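Prophage lambdalm01, antigen B (Listeria monocytogenes, PDB 4ACV) is probably a prophage tail terminator, a six-chain assembly that, as in its relatives, would form a ring capping the end of the tail tube. Local coordinates at residues B[40-45]-B[58-63]. Residues are numbered along the deposited sequence; the frame is centred on the assembly and turned at random.
Sequences IEMIDQ and YRFAIH
Ile40 lies beside Ile62 on the buried face of the antiparallel hairpin made by strands 37-48 and 55-66, its CG1 3.6 Å from Ile62 CD1, while its CG2 branch approaches the Phe60 ring obliquely. Helix 6-19 packs on this face through Leu10, which touches Ile40 and Met42. Glu41 pairs with Ala61 through two backbone hydrogen bonds and sends its side chain to the other face. There CG stands anti to the backbone N (chi1 -176°) and the extended chain carries OE1 to His63, whose NE2 donates a nearly straight hydrogen bond of 2.7 Å to Glu41 OE1. The carboxylate oxygen lies in the ring plane, but the donor comes from above the carboxylate plane. The other ring nitrogen of His63, ND1, is hydrogen-bonded to His112. Met42, bent at chi2 and chi3, brings CE to 3.9 Å from Phe60 CB. A classic beta bulge follows, in which Ile43 and Asp44 both face Arg59: Ile43 N donates to Arg59 O at 2.9 Å, and Asp44 N reaches the same oxygen only weakly. Within the bulge Ile43 turns toward the partner strand, CD1 4.0 Å from Ala61 CB. Asp44 OD1 forms a salt bridge with Arg59 NH1 at 2.6 Å, meeting the guanidinium at its edge with the two planes steeply inclined; its N-H...O angle of 136° makes the hydrogen bond weak. Gln45 stretches alongside Tyr58 and sets CG over one ring face, a CH-pi contact; Gln45 NE2 bonds to Glu56 and Leu4 O, and Tyr58 OH also to Leu4 O. Asp44 and Gln45 pair as well with a strand of a neighbouring subunit, extending the sheet. Arg59, salt-bridged to Asp44 through NH1 and Glu118 through NE, probably has its guanidinium positioned and its charge balanced by both carboxylates, whereas Ile40, Met42 and Ile62 form an apolar layer under helices 6-19 and 71-82.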
loop_
_atom_site.group_PDB
_atom_site.type_symbol
_atom_site.label_atom_id
_atom_site.label_comp_id
_atom_site.label_asym_id
_atom_site.label_seq_id
_atom_site.Cartn_x
_atom_site.Cartn_y
_atom_site.Cartn_z
ATOM N N ILE B 40 22.099 10.496 -7.496
ATOM C CA ILE B 40 21.332 10.639 -6.260
ATOM C C ILE B 40 19.866 10.798 -6.606
ATOM O O ILE B 40 19.496 11.672 -7.384
ATOM C CB ILE B 40 21.778 11.857 -5.429
ATOM C CG1 ILE B 40 23.304 11.957 -5.418
ATOM C CG2 ILE B 40 21.225 11.757 -4.015
ATOM C CD1 ILE B 40 23.849 13.185 -4.722
ATOM N N GLU B 41 19.034 9.939 -6.038
ATOM C CA GLU B 41 17.599 10.056 -6.230
ATOM C C GLU B 41 16.938 10.592 -4.962
ATOM O O GLU B 41 16.901 9.913 -3.938
ATOM C CB GLU B 41 16.996 8.707 -6.589
ATOM C CG GLU B 41 15.519 8.779 -6.894
ATOM C CD GLU B 41 14.830 7.435 -6.760
ATOM O OE1 GLU B 41 15.448 6.487 -6.234
ATOM O OE2 GLU B 41 13.667 7.327 -7.174
ATOM N N MET B 42 16.418 11.812 -5.035
ATOM C CA MET B 42 15.664 12.375 -3.927
ATOM C C MET B 42 14.319 11.670 -3.850
ATOM O O MET B 42 13.727 11.332 -4.865
ATOM C CB MET B 42 15.484 13.888 -4.112
ATOM C CG MET B 42 14.818 14.622 -2.948
ATOM S SD MET B 42 15.752 14.727 -1.373
ATOM C CE MET B 42 17.393 15.007 -1.954
ATOM N N ILE B 43 13.847 11.423 -2.640
ATOM C CA ILE B 43 12.604 10.679 -2.462
ATOM C C ILE B 43 11.521 11.518 -1.769
ATOM O O ILE B 43 10.483 11.795 -2.356
ATOM C CB ILE B 43 12.858 9.378 -1.687
ATOM C CG1 ILE B 43 13.851 8.496 -2.462
ATOM C CG2 ILE B 43 11.549 8.653 -1.410
ATOM C CD1 ILE B 43 14.589 7.502 -1.577
ATOM N N ASP B 44 11.768 11.934 -0.530
ATOM C CA ASP B 44 10.757 12.675 0.210
ATOM C C ASP B 44 11.334 13.510 1.352
ATOM O O ASP B 44 12.536 13.519 1.568
ATOM C CB ASP B 44 9.619 11.745 0.685
ATOM C CG ASP B 44 10.070 10.712 1.732
ATOM O OD1 ASP B 44 11.180 10.836 2.290
ATOM O OD2 ASP B 44 9.294 9.770 2.007
ATOM N N GLN B 45 10.469 14.219 2.065
ATOM C CA GLN B 45 10.892 15.157 3.093
ATOM C C GLN B 45 9.730 15.328 4.061
ATOM O O GLN B 45 8.580 15.419 3.636
ATOM C CB GLN B 45 11.282 16.490 2.442
ATOM C CG GLN B 45 11.882 17.551 3.354
ATOM C CD GLN B 45 12.204 18.844 2.585
ATOM O OE1 GLN B 45 12.313 18.836 1.360
ATOM N NE2 GLN B 45 12.352 19.949 3.303
ATOM N N TYR B 58 15.078 14.322 5.493
ATOM C CA TYR B 58 15.105 14.161 4.048
ATOM C C TYR B 58 15.560 12.748 3.707
ATOM O O TYR B 58 16.524 12.221 4.285
ATOM C CB TYR B 58 16.075 15.152 3.397
ATOM C CG TYR B 58 15.847 16.627 3.688
ATOM C CD1 TYR B 58 16.026 17.150 4.965
ATOM C CD2 TYR B 58 15.513 17.508 2.668
ATOM C CE1 TYR B 58 15.844 18.510 5.223
ATOM C CE2 TYR B 58 15.344 18.865 2.914
ATOM C CZ TYR B 58 15.509 19.358 4.190
ATOM O OH TYR B 58 15.328 20.703 4.420
ATOM N N ARG B 59 14.876 12.142 2.746
ATOM C CA ARG B 59 15.251 10.822 2.268
ATOM C C ARG B 59 15.683 10.851 0.804
ATOM O O ARG B 59 15.057 11.483 -0.045
ATOM C CB ARG B 59 14.122 9.823 2.489
ATOM C CG ARG B 59 13.827 9.594 3.961
ATOM C CD ARG B 59 12.652 8.641 4.224
ATOM N NE ARG B 59 12.074 8.973 5.524
ATOM C CZ ARG B 59 10.966 9.692 5.703
ATOM N NH1 ARG B 59 10.261 10.121 4.660
ATOM N NH2 ARG B 59 10.546 9.963 6.933
ATOM N N PHE B 60 16.776 10.168 0.517
ATOM C CA PHE B 60 17.252 10.075 -0.850
ATOM C C PHE B 60 18.013 8.769 -0.977
ATOM O O PHE B 60 18.341 8.123 0.025
ATOM C CB PHE B 60 18.136 11.282 -1.191
ATOM C CG PHE B 60 19.335 11.414 -0.303
ATOM C CD1 PHE B 60 20.489 10.674 -0.561
ATOM C CD2 PHE B 60 19.310 12.258 0.798
ATOM C CE1 PHE B 60 21.603 10.779 0.258
ATOM C CE2 PHE B 60 20.423 12.371 1.625
ATOM C CZ PHE B 60 21.576 11.630 1.349
ATOM N N ALA B 61 18.288 8.374 -2.210
ATOM C CA ALA B 61 18.998 7.128 -2.459
ATOM C C ALA B 61 20.168 7.369 -3.395
ATOM O O ALA B 61 20.090 8.198 -4.306
ATOM C CB ALA B 61 18.048 6.079 -3.054
ATOM N N ILE B 62 21.257 6.650 -3.170
ATOM C CA ILE B 62 22.365 6.682 -4.108
ATOM C C ILE B 62 22.287 5.478 -5.029
ATOM O O ILE B 62 22.260 4.342 -4.559
ATOM C CB ILE B 62 23.718 6.676 -3.397
ATOM C CG1 ILE B 62 23.820 7.876 -2.459
ATOM C CG2 ILE B 62 24.846 6.686 -4.424
ATOM C CD1 ILE B 62 23.736 9.212 -3.176
ATOM N N HIS B 63 22.234 5.743 -6.335
ATOM C CA HIS B 63 22.230 4.700 -7.352
ATOM C C HIS B 63 23.601 4.569 -7.987
ATOM O O HIS B 63 24.051 5.470 -8.680
ATOM C CB HIS B 63 21.196 5.004 -8.434
ATOM C CG HIS B 63 19.787 4.965 -7.942
ATOM N ND1 HIS B 63 19.034 3.812 -7.934
ATOM C CD2 HIS B 63 18.993 5.936 -7.426
ATOM C CE1 HIS B 63 17.835 4.077 -7.449
ATOM N NE2 HIS B 63 17.788 5.358 -7.134
#